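Local coordinates for protein copper chaperone PCu(A)C (Methylosinus trichosporium OB3b, PDB 6P1G) that binds copper through a histidine brace in its PCuAC domain, part of the longer PmoF2 protein, and probably serves as a copper chaperone, at residues A[55-60]-A[83-88]; A[30-35]-A[74-79]; A[16-21]-A[123-128]; A[12-17]-A[116-121]; A[24-29]-A[87-92]. One frame throughout, in Å; residues are numbered along the deposited sequence.

How the contacts relate
All five contacts belong to one curled, all-beta domain. Along the chain, contacts 3 and 4 share strand 10-18 and close the longest loops, packing it against the tail 123-128 and pairing it with strand 111-120; their centres lie about 7 Å apart. Nested inside those loops, contacts 5 and 2 join strand 26-35 to strand 75-91 at points about 21 Å apart between centres, on opposite sides of the chain's centre. Contact 1, its centre about 11 Å from that of contact 5, adds strand 51-58 to the other edge of strand 75-91. The sheet carries two separate metal sites: copper at contact 4, zinc at contact 1, with contact 5 sharing the zinc ligand Glu87.

Contact 1: residues A[55-60]-A[83-88]; sequences QFHIAP and GSHVEL. With ZN (zinc ion), chain D.
Three groups from the two strands grip one zinc ion: His57 ND1 at 2.1 Å, His85 NE2 at 2.1 Å and Glu87 OE1 at 1.9 Å from the metal. His57 and His85 face each other as an antiparallel hydrogen-bonded pair: His57 N donates to His85 O at 2.8 Å, and His85 N returns a bond to His57 O. The imidazoles meet obliquely, planes 81° apart, with His57 CB over a face of the His85 ring, 3.6 Å from its centroid. Glu87 bends at chi2 (81°), which swings its carboxylate over to the metal while CB lies against a face of the His57 ring. The far nitrogen of that ring is held too: His57 NE2 donates to Gln55 OE1 at 3.0 Å, in the carbonyl plane on a lone pair, which should limit rotation of the imidazole. On the other side of the sheet, Val86 CG2 touches Phe56 CE2 at 3.7 Å. With His61 as fourth ligand, this is a three-histidine, one-glutamate zinc site built on an antiparallel strand pair.

Contact 2: residues A[30-35]-A[74-79]; sequences YMLVVN and LSRVTM
Met79 N donates to Met31 O at 2.7 Å, the shortest of the backbone hydrogen bonds here. Val33 and Val77 exchange two nearly straight bonds, with Val33 N 2.8 Å from Val77 O, and Asn35 N adds a bond to Ser75 O. The strands run antiparallel, 169° apart, until Leu74 and Ser75 both face Asn35 in a G1 beta bulge. Asn35 itself turns to Ala37 and Pro72 with its amide, tying the bulge to the adjoining loops.

Apolar packing proper falls to the two methionines, which share a face of the sheet and lie side by side, with Met31 CG 3.9 Å from Met79 SD.

On the other face, methyl groups pack against polar side chains. Leu32 sets its CG opposite the backbone N (chi1 165°) and spreads its two methyls: Leu32 CD1 sits 3.3 Å from Thr78 OG1, and Leu32 CD2 sits 3.3 Å from Arg76 NH2. Reducing Leu32 to alanine would probably uncover the outer part of Arg76 and open a gap beside Thr78. Val34 also packs on the guanidinium of Arg76. The arginine, bent at chi3 (61°), runs alongside Val34, pointing the same way, and Val34 CG2 lies over one face of the guanidinium, 3.6 Å from Arg76 NH1.

Contact 3: residues A[16-21]-A[123-128]; sequences WLRAPL and DAMHAH
Residues 16-18 and the C-terminal tail 123-128 run in nearly opposing directions, 163° apart end to end, yet Trp16 and His126 keep their CA atoms 8.4 Å from each other, so side chains rather than paired backbones make the contact. Arg18 reaches across with an extended chain and grips one carbonyl oxygen side-on: Arg18 NE donates to Ala124 O at 2.9 Å and Arg18 NH2 to Ala124 O at 3.1 Å. The oxygen lies in the guanidinium plane; seen from the carbonyl, NE is in plane whereas NH2 stands well above it. The same Arg18 NH2 comes within 3.2 Å of Met125 SD. Replacing Arg18 with leucine would probably leave Ala124 O without both of these donors and let this part of the tail move more freely.

Trp16 lays its indole against the tail. His126 CB rests over one face in a CH-pi contact, 3.9 Å from the centroid of the five-membered ring, while the two rings meet obliquely with planes 46° apart. Ala124 O approaches the indole edge at Trp16 CH2, 3.4 Å away. One water accepts from Trp16 NE1 at 2.9 Å and also bonds to His128 NE2, bridging indole and tail. His126 stacks on the copper ligand His14, and the tail runs along strand 10-18, with His128 touching Leu32 of strand 26-35 and Met125 touching Pro81 of strand 75-91.

Contact 4: residues A[12-17]-A[116-121]; sequences IEHPWL and DAAVEA. With CU (copper (II) ion), chain C.
Strand 10-18 supplies one ligand of the copper histidine brace: His14 ND1 binds the copper ion at 2.1 Å, and Met2 N and His3 ND1 complete the site. His14 CG lies opposite the backbone N (chi1 -166°), which carries the imidazole out beside the strand. At the other end of that ring, His14 NE2 donates in the ring plane to a water at 2.6 Å, and this water gives a weak bond to Glu120 OE2, a second-shell link that may help orient the ligand. Next to the site, strands 10-18 and 111-120 pair in parallel within the curled sheet, their segments 12-17 and 116-120 crossing at 46°. The bonding passes from Pro15 O to Ala118 N, from Leu17 N to Ala118 O at 2.9 Å, and from Leu17 O to Glu120 N at 2.9 Å. Leu17 splits its methyls between two partners: CD2 is 4.1 Å from Ala117 CB, and CD1 is 4.1 Å from Val119 CG1. On the other face, the Glu120 side chain crosses the indole at about a right angle, its CG 4.0 Å from Trp16 CE3.

Contact 5: residues A[24-29]-A[87-92]; sequences ETRAQL and ELVDIS. With ZN (zinc ion), chain D.
Ala27 and Leu88 mark the tight part of this antiparallel contact: Leu88 N donates to Ala27 O at 2.7 Å, and Ala27 N returns a bond to Leu88 O at 3.1 Å. Ala27 CB is also met by the outermost methyl of Ile91, CD1, at 3.5 Å. Beside this pair, Gln28 probably helps position the zinc ligand Glu87. Bent at chi2 (78°), Gln28 lies alongside the glutamate, and its NE2 reaches Glu87 OE2 on the syn side at 2.9 Å, 31° out of the carboxylate plane. The oxygen not bound to zinc is thereby held, which should restrain the carboxylate's rotation. The exposed side is looser. Arg26 crosses Glu87 at about a right angle, the nearest charged atoms, Arg26 NH1 and Glu87 OE2, staying 4.7 Å apart, while its guanidinium face lies against Val89 CG1. Past the corner at Asp90, Ile91 N still bonds Thr25 O at 3.0 Å. Strand 75-91 here lies between strands 26-35 and 51-58, with Leu88 packing on Leu17 of strand 10-18.

Contact 1: residues A[55-60]-A[83-88]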
# COMPACT_ATOMS: atom_id res chain seq x y z
N GLN A 55 1.65 -7.87 5.65
CA GLN A 55 0.37 -8.47 5.97
C GLN A 55 -0.74 -7.54 5.50
O GLN A 55 -0.54 -6.32 5.43
CB GLN A 55 0.24 -8.74 7.47
CG GLN A 55 1.28 -9.72 8.01
CD GLN A 55 1.35 -9.72 9.53
OE1 GLN A 55 0.61 -8.99 10.20
NE2 GLN A 55 2.25 -10.53 10.07
N PHE A 56 -1.89 -8.11 5.17
CA PHE A 56 -3.02 -7.29 4.75
C PHE A 56 -4.00 -7.17 5.91
O PHE A 56 -4.53 -8.17 6.40
CB PHE A 56 -3.68 -7.89 3.50
CG PHE A 56 -2.77 -7.93 2.30
CD1 PHE A 56 -1.88 -8.98 2.12
CD2 PHE A 56 -2.79 -6.92 1.37
CE1 PHE A 56 -1.04 -9.01 1.02
CE2 PHE A 56 -1.96 -6.95 0.26
CZ PHE A 56 -1.08 -7.99 0.09
N HIS A 57 -4.23 -5.94 6.34
CA HIS A 57 -5.02 -5.65 7.53
C HIS A 57 -6.35 -4.94 7.31
O HIS A 57 -6.49 -4.09 6.42
CB HIS A 57 -4.21 -4.81 8.52
CG HIS A 57 -3.12 -5.58 9.21
ND1 HIS A 57 -2.28 -5.00 10.13
CD2 HIS A 57 -2.74 -6.88 9.11
CE1 HIS A 57 -1.43 -5.91 10.58
NE2 HIS A 57 -1.69 -7.06 9.97
N ILE A 58 -7.33 -5.33 8.11
CA ILE A 58 -8.58 -4.59 8.25
C ILE A 58 -8.42 -3.79 9.55
O ILE A 58 -7.82 -4.28 10.51
CB ILE A 58 -9.81 -5.51 8.34
CG1 ILE A 58 -9.87 -6.45 7.13
CG2 ILE A 58 -11.09 -4.69 8.42
CD1 ILE A 58 -9.95 -5.74 5.81
N ALA A 59 -8.92 -2.56 9.57
CA ALA A 59 -8.79 -1.71 10.75
C ALA A 59 -9.44 -2.34 11.98
O ALA A 59 -10.55 -2.86 11.89
CB ALA A 59 -9.39 -0.34 10.48
N PRO A 60 -8.75 -2.29 13.14
CA PRO A 60 -7.45 -1.65 13.40
C PRO A 60 -6.26 -2.35 12.74
O PRO A 60 -5.64 -1.78 11.84
CB PRO A 60 -7.32 -1.73 14.93
CG PRO A 60 -8.71 -2.02 15.43
CD PRO A 60 -9.34 -2.84 14.37
N GLY A 83 -10.00 1.85 7.48
CA GLY A 83 -10.55 0.90 6.52
C GLY A 83 -9.70 -0.34 6.39
O GLY A 83 -9.86 -1.30 7.16
N SER A 84 -8.81 -0.34 5.41
CA SER A 84 -7.89 -1.46 5.20
C SER A 84 -6.53 -0.92 4.78
O SER A 84 -6.43 0.20 4.26
CB SER A 84 -8.44 -2.43 4.15
OG SER A 84 -8.22 -1.96 2.84
N HIS A 85 -5.49 -1.71 4.99
CA HIS A 85 -4.14 -1.28 4.65
C HIS A 85 -3.19 -2.47 4.57
O HIS A 85 -3.52 -3.57 5.02
CB HIS A 85 -3.61 -0.29 5.68
CG HIS A 85 -3.57 -0.83 7.07
ND1 HIS A 85 -4.65 -0.78 7.92
CD2 HIS A 85 -2.57 -1.44 7.76
CE1 HIS A 85 -4.32 -1.34 9.08
NE2 HIS A 85 -3.07 -1.74 9.00
N VAL A 86 -2.02 -2.23 3.99
CA VAL A 86 -0.96 -3.21 4.01
C VAL A 86 -0.01 -2.90 5.17
O VAL A 86 0.47 -1.78 5.29
CB VAL A 86 -0.17 -3.24 2.69
CG1 VAL A 86 1.02 -4.18 2.79
CG2 VAL A 86 -1.08 -3.64 1.54
N GLU A 87 0.23 -3.89 6.01
CA GLU A 87 1.17 -3.74 7.11
C GLU A 87 2.57 -4.11 6.63
O GLU A 87 2.78 -5.22 6.15
CB GLU A 87 0.76 -4.61 8.30
CG GLU A 87 1.48 -4.28 9.60
CD GLU A 87 0.88 -3.08 10.31
OE1 GLU A 87 -0.24 -2.67 9.96
OE2 GLU A 87 1.53 -2.55 11.24
N LEU A 88 3.51 -3.18 6.76
CA LEU A 88 4.89 -3.45 6.39
C LEU A 88 5.63 -4.00 7.59
O LEU A 88 5.79 -3.31 8.60
CB LEU A 88 5.56 -2.17 5.87
CG LEU A 88 4.79 -1.42 4.78
CD1 LEU A 88 5.55 -0.18 4.34
CD2 LEU A 88 4.52 -2.32 3.58
ZN ZN D . -2.10 -2.91 10.43

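Contact 2: residues A[30-35]-A[74-79]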
# COMPACT_ATOMS: atom_id res chain seq x y z
N TYR A 30 -0.82 2.99 2.66
CA TYR A 30 -2.11 3.45 2.17
C TYR A 30 -2.00 3.91 0.72
O TYR A 30 -0.93 4.29 0.26
CB TYR A 30 -2.63 4.60 3.03
CG TYR A 30 -2.68 4.28 4.50
CD1 TYR A 30 -3.62 3.40 5.02
CD2 TYR A 30 -1.78 4.87 5.38
CE1 TYR A 30 -3.66 3.10 6.37
CE2 TYR A 30 -1.81 4.58 6.73
CZ TYR A 30 -2.75 3.70 7.22
OH TYR A 30 -2.78 3.42 8.57
N MET A 31 -3.13 3.87 0.01
CA MET A 31 -3.18 4.27 -1.40
C MET A 31 -4.60 4.24 -1.93
O MET A 31 -5.49 3.64 -1.32
CB MET A 31 -2.31 3.35 -2.26
CG MET A 31 -2.83 1.94 -2.34
SD MET A 31 -1.67 0.84 -3.16
CE MET A 31 -0.24 1.01 -2.10
N LEU A 32 -4.81 4.90 -3.05
CA LEU A 32 -6.06 4.77 -3.80
C LEU A 32 -5.79 3.98 -5.08
O LEU A 32 -4.93 4.36 -5.87
CB LEU A 32 -6.65 6.14 -4.11
CG LEU A 32 -7.74 6.18 -5.18
CD1 LEU A 32 -9.00 5.50 -4.68
CD2 LEU A 32 -8.03 7.62 -5.57
N VAL A 33 -6.51 2.89 -5.26
CA VAL A 33 -6.33 2.04 -6.44
C VAL A 33 -7.55 2.06 -7.35
O VAL A 33 -8.67 1.81 -6.90
CB VAL A 33 -6.04 0.58 -6.04
CG1 VAL A 33 -5.89 -0.29 -7.28
CG2 VAL A 33 -4.79 0.50 -5.17
N VAL A 34 -7.33 2.37 -8.62
CA VAL A 34 -8.41 2.40 -9.60
C VAL A 34 -8.25 1.25 -10.60
O VAL A 34 -7.24 1.15 -11.29
CB VAL A 34 -8.45 3.73 -10.37
CG1 VAL A 34 -9.55 3.71 -11.41
CG2 VAL A 34 -8.63 4.89 -9.40
N ASN A 35 -9.25 0.37 -10.65
CA ASN A 35 -9.24 -0.76 -11.56
C ASN A 35 -10.15 -0.51 -12.76
O ASN A 35 -11.36 -0.59 -12.64
CB ASN A 35 -9.67 -2.03 -10.83
CG ASN A 35 -9.67 -3.27 -11.72
OD1 ASN A 35 -9.10 -3.26 -12.81
ND2 ASN A 35 -10.31 -4.33 -11.25
N LEU A 74 -13.97 -2.13 -12.56
CA LEU A 74 -14.46 -0.76 -12.74
C LEU A 74 -14.76 -0.07 -11.41
O LEU A 74 -15.82 0.53 -11.24
CB LEU A 74 -15.70 -0.75 -13.63
CG LEU A 74 -15.49 -1.28 -15.04
CD1 LEU A 74 -16.81 -1.39 -15.79
CD2 LEU A 74 -14.51 -0.40 -15.80
N SER A 75 -13.82 -0.16 -10.48
CA SER A 75 -14.04 0.36 -9.13
C SER A 75 -12.86 1.17 -8.62
O SER A 75 -11.75 1.06 -9.14
CB SER A 75 -14.33 -0.80 -8.17
OG SER A 75 -13.15 -1.54 -7.91
N ARG A 76 -13.11 1.97 -7.60
CA ARG A 76 -12.05 2.70 -6.92
C ARG A 76 -11.98 2.20 -5.49
O ARG A 76 -12.96 2.28 -4.74
CB ARG A 76 -12.32 4.21 -6.97
CG ARG A 76 -12.34 4.76 -8.39
CD ARG A 76 -12.92 6.16 -8.45
NE ARG A 76 -12.14 7.12 -7.68
CZ ARG A 76 -11.16 7.86 -8.18
NH1 ARG A 76 -10.82 7.74 -9.46
NH2 ARG A 76 -10.50 8.71 -7.40
N VAL A 77 -10.82 1.69 -5.10
CA VAL A 77 -10.63 1.16 -3.76
C VAL A 77 -9.62 1.99 -2.98
O VAL A 77 -8.46 2.13 -3.38
CB VAL A 77 -10.17 -0.30 -3.78
CG1 VAL A 77 -9.87 -0.79 -2.37
CG2 VAL A 77 -11.23 -1.18 -4.44
N THR A 78 -10.07 2.55 -1.86
CA THR A 78 -9.20 3.36 -1.02
C THR A 78 -8.70 2.55 0.16
O THR A 78 -9.48 2.00 0.94
CB THR A 78 -9.91 4.62 -0.51
OG1 THR A 78 -10.34 5.42 -1.62
CG2 THR A 78 -8.95 5.45 0.34
N MET A 79 -7.38 2.49 0.29
CA MET A 79 -6.76 1.96 1.49
C MET A 79 -6.36 3.15 2.34
O MET A 79 -5.53 3.96 1.93
CB MET A 79 -5.55 1.09 1.14
CG MET A 79 -5.91 -0.21 0.45
SD MET A 79 -4.47 -1.00 -0.29
CE MET A 79 -3.30 -0.87 1.05

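Contact 3: residues A[16-21]-A[123-128]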
# COMPACT_ATOMS: atom_id res chain seq x y z
N TRP A 16 1.12 6.22 0.14
CA TRP A 16 1.78 6.86 1.26
C TRP A 16 1.73 5.93 2.45
O TRP A 16 0.93 4.99 2.48
CB TRP A 16 1.11 8.20 1.60
CG TRP A 16 -0.31 8.11 2.08
CD1 TRP A 16 -1.42 7.92 1.31
CD2 TRP A 16 -0.77 8.21 3.43
NE1 TRP A 16 -2.55 7.89 2.10
CE2 TRP A 16 -2.18 8.06 3.41
CE3 TRP A 16 -0.14 8.39 4.66
CZ2 TRP A 16 -2.95 8.10 4.56
CZ3 TRP A 16 -0.91 8.44 5.81
CH2 TRP A 16 -2.30 8.29 5.75
N LEU A 17 2.59 6.17 3.43
CA LEU A 17 2.62 5.30 4.59
C LEU A 17 2.83 6.08 5.88
O LEU A 17 3.45 7.15 5.89
CB LEU A 17 3.72 4.24 4.43
CG LEU A 17 5.19 4.65 4.34
CD1 LEU A 17 5.83 4.75 5.72
CD2 LEU A 17 5.96 3.67 3.46
N ARG A 18 2.29 5.54 6.97
CA ARG A 18 2.56 6.09 8.29
C ARG A 18 3.86 5.48 8.80
O ARG A 18 3.94 4.26 8.99
CB ARG A 18 1.40 5.80 9.25
CG ARG A 18 0.21 6.74 9.09
CD ARG A 18 -0.89 6.38 10.08
NE ARG A 18 -1.96 7.38 10.08
CZ ARG A 18 -3.14 7.21 10.66
NH1 ARG A 18 -3.41 6.07 11.29
NH2 ARG A 18 -4.05 8.17 10.62
N ALA A 19 4.86 6.32 9.00
CA ALA A 19 6.16 5.89 9.49
C ALA A 19 6.01 5.21 10.85
O ALA A 19 5.15 5.59 11.64
CB ALA A 19 7.11 7.08 9.59
N PRO A 20 6.84 4.19 11.12
CA PRO A 20 6.77 3.48 12.40
C PRO A 20 7.14 4.39 13.56
O PRO A 20 7.87 5.37 13.37
CB PRO A 20 7.79 2.35 12.24
CG PRO A 20 8.73 2.84 11.20
CD PRO A 20 7.92 3.67 10.25
N LEU A 21 6.65 4.08 14.76
CA LEU A 21 7.06 4.80 15.95
C LEU A 21 8.52 4.50 16.22
O LEU A 21 9.06 3.51 15.72
CB LEU A 21 6.21 4.41 17.15
CG LEU A 21 4.70 4.68 17.11
CD1 LEU A 21 4.04 4.19 18.40
CD2 LEU A 21 4.39 6.15 16.87
N ASP A 123 0.84 9.82 12.63
CA ASP A 123 -0.57 10.17 12.81
C ASP A 123 -1.14 10.94 11.62
O ASP A 123 -2.18 11.57 11.73
CB ASP A 123 -0.75 10.99 14.09
CG ASP A 123 -0.15 12.38 13.99
OD1 ASP A 123 0.91 12.53 13.34
OD2 ASP A 123 -0.75 13.32 14.55
N ALA A 124 -0.45 10.87 10.49
CA ALA A 124 -0.83 11.64 9.31
C ALA A 124 -2.10 11.12 8.63
O ALA A 124 -2.40 9.93 8.69
CB ALA A 124 0.31 11.67 8.31
N MET A 125 -2.82 12.03 7.99
CA MET A 125 -3.95 11.67 7.14
C MET A 125 -3.73 12.18 5.72
O MET A 125 -2.92 13.08 5.50
CB MET A 125 -5.25 12.24 7.70
CG MET A 125 -5.75 11.56 8.96
SD MET A 125 -6.05 9.79 8.76
CE MET A 125 -6.97 9.76 7.22
N HIS A 126 -4.45 11.61 4.76
CA HIS A 126 -4.40 12.11 3.40
C HIS A 126 -5.73 11.92 2.68
O HIS A 126 -6.25 10.80 2.60
CB HIS A 126 -3.28 11.44 2.60
CG HIS A 126 -3.12 12.00 1.22
ND1 HIS A 126 -3.82 11.51 0.13
CD2 HIS A 126 -2.35 13.01 0.75
CE1 HIS A 126 -3.48 12.20 -0.95
NE2 HIS A 126 -2.59 13.11 -0.60
N ALA A 127 -6.28 13.01 2.16
CA ALA A 127 -7.48 12.96 1.34
C ALA A 127 -7.09 13.00 -0.13
O ALA A 127 -6.39 13.91 -0.58
CB ALA A 127 -8.41 14.12 1.68
N HIS A 128 -7.53 11.99 -0.88
CA HIS A 128 -7.17 11.88 -2.29
C HIS A 128 -7.94 12.86 -3.16
O HIS A 128 -9.16 13.01 -3.03
CB HIS A 128 -7.40 10.45 -2.78
CG HIS A 128 -6.47 9.44 -2.16
ND1 HIS A 128 -5.22 9.18 -2.67
CD2 HIS A 128 -6.62 8.64 -1.08
CE1 HIS A 128 -4.63 8.26 -1.93
NE2 HIS A 128 -5.46 7.91 -0.96
O HOH W 1 -5.16 6.79 1.40

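Contact 4: residues A[12-17]-A[116-121]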
# COMPACT_ATOMS: atom_id res chain seq x y z
N ILE A 12 -2.57 3.60 -9.59
CA ILE A 12 -2.35 3.83 -8.17
C ILE A 12 -2.12 5.31 -7.88
O ILE A 12 -1.22 5.92 -8.44
CB ILE A 12 -1.13 3.03 -7.65
CG1 ILE A 12 -1.33 1.53 -7.91
CG2 ILE A 12 -0.90 3.28 -6.17
CD1 ILE A 12 -0.58 1.01 -9.12
N GLU A 13 -2.94 5.87 -7.00
CA GLU A 13 -2.87 7.30 -6.72
C GLU A 13 -2.34 7.59 -5.32
O GLU A 13 -2.88 7.10 -4.33
CB GLU A 13 -4.25 7.94 -6.89
CG GLU A 13 -4.81 7.82 -8.30
CD GLU A 13 -6.04 8.69 -8.52
OE1 GLU A 13 -6.66 8.58 -9.59
OE2 GLU A 13 -6.37 9.48 -7.61
N HIS A 14 -1.28 8.39 -5.28
CA HIS A 14 -0.61 8.83 -4.06
C HIS A 14 -0.47 7.73 -3.01
O HIS A 14 -1.14 7.76 -1.98
CB HIS A 14 -1.33 10.02 -3.43
CG HIS A 14 -0.52 10.71 -2.37
ND1 HIS A 14 0.57 11.50 -2.67
CD2 HIS A 14 -0.61 10.70 -1.02
CE1 HIS A 14 1.10 11.96 -1.55
NE2 HIS A 14 0.40 11.49 -0.54
N PRO A 15 0.38 6.74 -3.29
CA PRO A 15 0.69 5.80 -2.22
C PRO A 15 1.44 6.52 -1.11
O PRO A 15 2.29 7.37 -1.40
CB PRO A 15 1.56 4.74 -2.91
CG PRO A 15 2.18 5.46 -4.06
CD PRO A 15 1.15 6.46 -4.51
N TRP A 16 1.12 6.22 0.14
CA TRP A 16 1.78 6.86 1.26
C TRP A 16 1.73 5.93 2.45
O TRP A 16 0.93 4.99 2.48
CB TRP A 16 1.11 8.20 1.60
CG TRP A 16 -0.31 8.11 2.08
CD1 TRP A 16 -1.42 7.92 1.31
CD2 TRP A 16 -0.77 8.21 3.43
NE1 TRP A 16 -2.55 7.89 2.10
CE2 TRP A 16 -2.18 8.06 3.41
CE3 TRP A 16 -0.14 8.39 4.66
CZ2 TRP A 16 -2.95 8.10 4.56
CZ3 TRP A 16 -0.91 8.44 5.81
CH2 TRP A 16 -2.30 8.29 5.75
N LEU A 17 2.59 6.17 3.43
CA LEU A 17 2.62 5.30 4.59
C LEU A 17 2.83 6.08 5.88
O LEU A 17 3.45 7.15 5.89
CB LEU A 17 3.72 4.24 4.43
CG LEU A 17 5.19 4.65 4.34
CD1 LEU A 17 5.83 4.75 5.72
CD2 LEU A 17 5.96 3.67 3.46
N ASP A 116 7.05 4.89 -5.34
CA ASP A 116 7.66 5.57 -4.20
C ASP A 116 6.56 6.11 -3.30
O ASP A 116 5.89 7.09 -3.63
CB ASP A 116 8.58 6.70 -4.65
CG ASP A 116 9.75 6.21 -5.49
OD1 ASP A 116 10.74 5.73 -4.89
OD2 ASP A 116 9.68 6.30 -6.73
N ALA A 117 6.37 5.45 -2.17
CA ALA A 117 5.36 5.87 -1.21
C ALA A 117 5.90 7.00 -0.36
O ALA A 117 7.02 6.93 0.15
CB ALA A 117 4.94 4.70 -0.33
N ALA A 118 5.11 8.06 -0.21
CA ALA A 118 5.51 9.18 0.63
C ALA A 118 5.54 8.75 2.09
O ALA A 118 4.56 8.19 2.60
CB ALA A 118 4.58 10.36 0.43
N VAL A 119 6.65 9.02 2.77
CA VAL A 119 6.75 8.69 4.18
C VAL A 119 6.19 9.84 5.00
O VAL A 119 6.71 10.95 4.97
CB VAL A 119 8.20 8.41 4.61
CG1 VAL A 119 8.25 8.02 6.08
CG2 VAL A 119 8.81 7.30 3.75
N GLU A 120 5.11 9.55 5.72
CA GLU A 120 4.41 10.56 6.49
C GLU A 120 4.47 10.27 7.99
O GLU A 120 4.83 9.16 8.39
CB GLU A 120 2.95 10.66 6.03
CG GLU A 120 2.79 11.11 4.59
CD GLU A 120 3.32 12.52 4.34
OE1 GLU A 120 3.35 13.33 5.30
OE2 GLU A 120 3.70 12.82 3.19
N ALA A 121 4.13 11.26 8.80
CA ALA A 121 4.13 11.12 10.25
C ALA A 121 3.23 9.96 10.70
O ALA A 121 2.29 9.60 9.99
CB ALA A 121 3.69 12.42 10.90
CU CU C . 1.14 11.78 -4.67
O HOH W 2 1.04 11.89 1.99

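Contact 5: residues A[24-29]-A[87-92]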
# COMPACT_ATOMS: atom_id res chain seq x y z
N GLU A 24 10.04 0.87 16.64
CA GLU A 24 9.12 -0.10 16.07
C GLU A 24 9.52 -0.51 14.65
O GLU A 24 10.19 0.25 13.95
CB GLU A 24 7.69 0.44 16.10
CG GLU A 24 7.11 0.58 17.50
CD GLU A 24 7.24 -0.69 18.33
OE1 GLU A 24 7.07 -1.80 17.76
OE2 GLU A 24 7.51 -0.59 19.54
N THR A 25 9.10 -1.70 14.24
CA THR A 25 9.49 -2.25 12.95
C THR A 25 8.29 -2.52 12.05
O THR A 25 8.36 -3.33 11.13
CB THR A 25 10.30 -3.56 13.12
OG1 THR A 25 9.52 -4.51 13.85
CG2 THR A 25 11.60 -3.29 13.86
N ARG A 26 7.17 -1.85 12.33
CA ARG A 26 5.97 -2.01 11.52
C ARG A 26 5.42 -0.67 11.06
O ARG A 26 5.43 0.30 11.81
CB ARG A 26 4.89 -2.77 12.31
CG ARG A 26 5.26 -4.20 12.66
CD ARG A 26 4.07 -4.96 13.20
NE ARG A 26 4.32 -6.40 13.24
CZ ARG A 26 3.41 -7.33 12.99
NH1 ARG A 26 2.17 -6.97 12.67
NH2 ARG A 26 3.73 -8.61 13.05
N ALA A 27 4.93 -0.63 9.82
CA ALA A 27 4.27 0.57 9.29
C ALA A 27 3.03 0.20 8.49
O ALA A 27 2.78 -0.97 8.22
CB ALA A 27 5.23 1.36 8.43
N GLN A 28 2.24 1.21 8.13
CA GLN A 28 1.01 0.98 7.38
C GLN A 28 1.07 1.67 6.03
O GLN A 28 1.35 2.86 5.95
CB GLN A 28 -0.20 1.49 8.16
CG GLN A 28 -0.45 0.79 9.49
CD GLN A 28 0.48 1.27 10.59
OE1 GLN A 28 0.71 2.47 10.75
NE2 GLN A 28 1.03 0.33 11.35
N LEU A 29 0.79 0.93 4.97
CA LEU A 29 0.80 1.47 3.61
C LEU A 29 -0.61 1.77 3.13
O LEU A 29 -1.49 0.91 3.19
CB LEU A 29 1.50 0.51 2.66
CG LEU A 29 1.39 0.81 1.16
CD1 LEU A 29 2.00 2.17 0.83
CD2 LEU A 29 2.06 -0.29 0.36
N GLU A 87 0.23 -3.89 6.01
CA GLU A 87 1.17 -3.74 7.11
C GLU A 87 2.57 -4.11 6.63
O GLU A 87 2.78 -5.22 6.15
CB GLU A 87 0.76 -4.61 8.30
CG GLU A 87 1.48 -4.28 9.60
CD GLU A 87 0.88 -3.08 10.31
OE1 GLU A 87 -0.24 -2.67 9.96
OE2 GLU A 87 1.53 -2.55 11.24
N LEU A 88 3.51 -3.18 6.76
CA LEU A 88 4.89 -3.45 6.39
C LEU A 88 5.63 -4.00 7.59
O LEU A 88 5.79 -3.31 8.60
CB LEU A 88 5.56 -2.17 5.87
CG LEU A 88 4.79 -1.42 4.78
CD1 LEU A 88 5.55 -0.18 4.34
CD2 LEU A 88 4.52 -2.32 3.58
N VAL A 89 6.09 -5.24 7.48
CA VAL A 89 6.61 -5.97 8.64
C VAL A 89 8.13 -6.13 8.59
O VAL A 89 8.70 -6.36 7.52
CB VAL A 89 5.95 -7.36 8.74
CG1 VAL A 89 6.40 -8.08 10.00
CG2 VAL A 89 4.44 -7.23 8.73
N ASP A 90 8.77 -6.00 9.75
CA ASP A 90 10.21 -6.14 9.89
C ASP A 90 10.95 -5.13 9.03
O ASP A 90 11.81 -5.48 8.23
CB ASP A 90 10.67 -7.56 9.54
CG ASP A 90 10.28 -8.58 10.60
OD1 ASP A 90 10.15 -8.19 11.78
OD2 ASP A 90 10.10 -9.77 10.25
N ILE A 91 10.59 -3.86 9.20
CA ILE A 91 11.28 -2.78 8.53
C ILE A 91 12.73 -2.73 9.01
O ILE A 91 13.00 -2.73 10.20
CB ILE A 91 10.59 -1.43 8.79
CG1 ILE A 91 9.17 -1.46 8.22
CG2 ILE A 91 11.39 -0.28 8.18
CD1 ILE A 91 8.39 -0.22 8.49
N SER A 92 13.65 -2.70 8.05
CA SER A 92 15.07 -2.67 8.35
C SER A 92 15.60 -1.26 8.14
O SER A 92 16.45 -0.77 8.88
CB SER A 92 15.82 -3.66 7.46
OG SER A 92 15.38 -4.99 7.67
ZN ZN D . -2.10 -2.91 10.43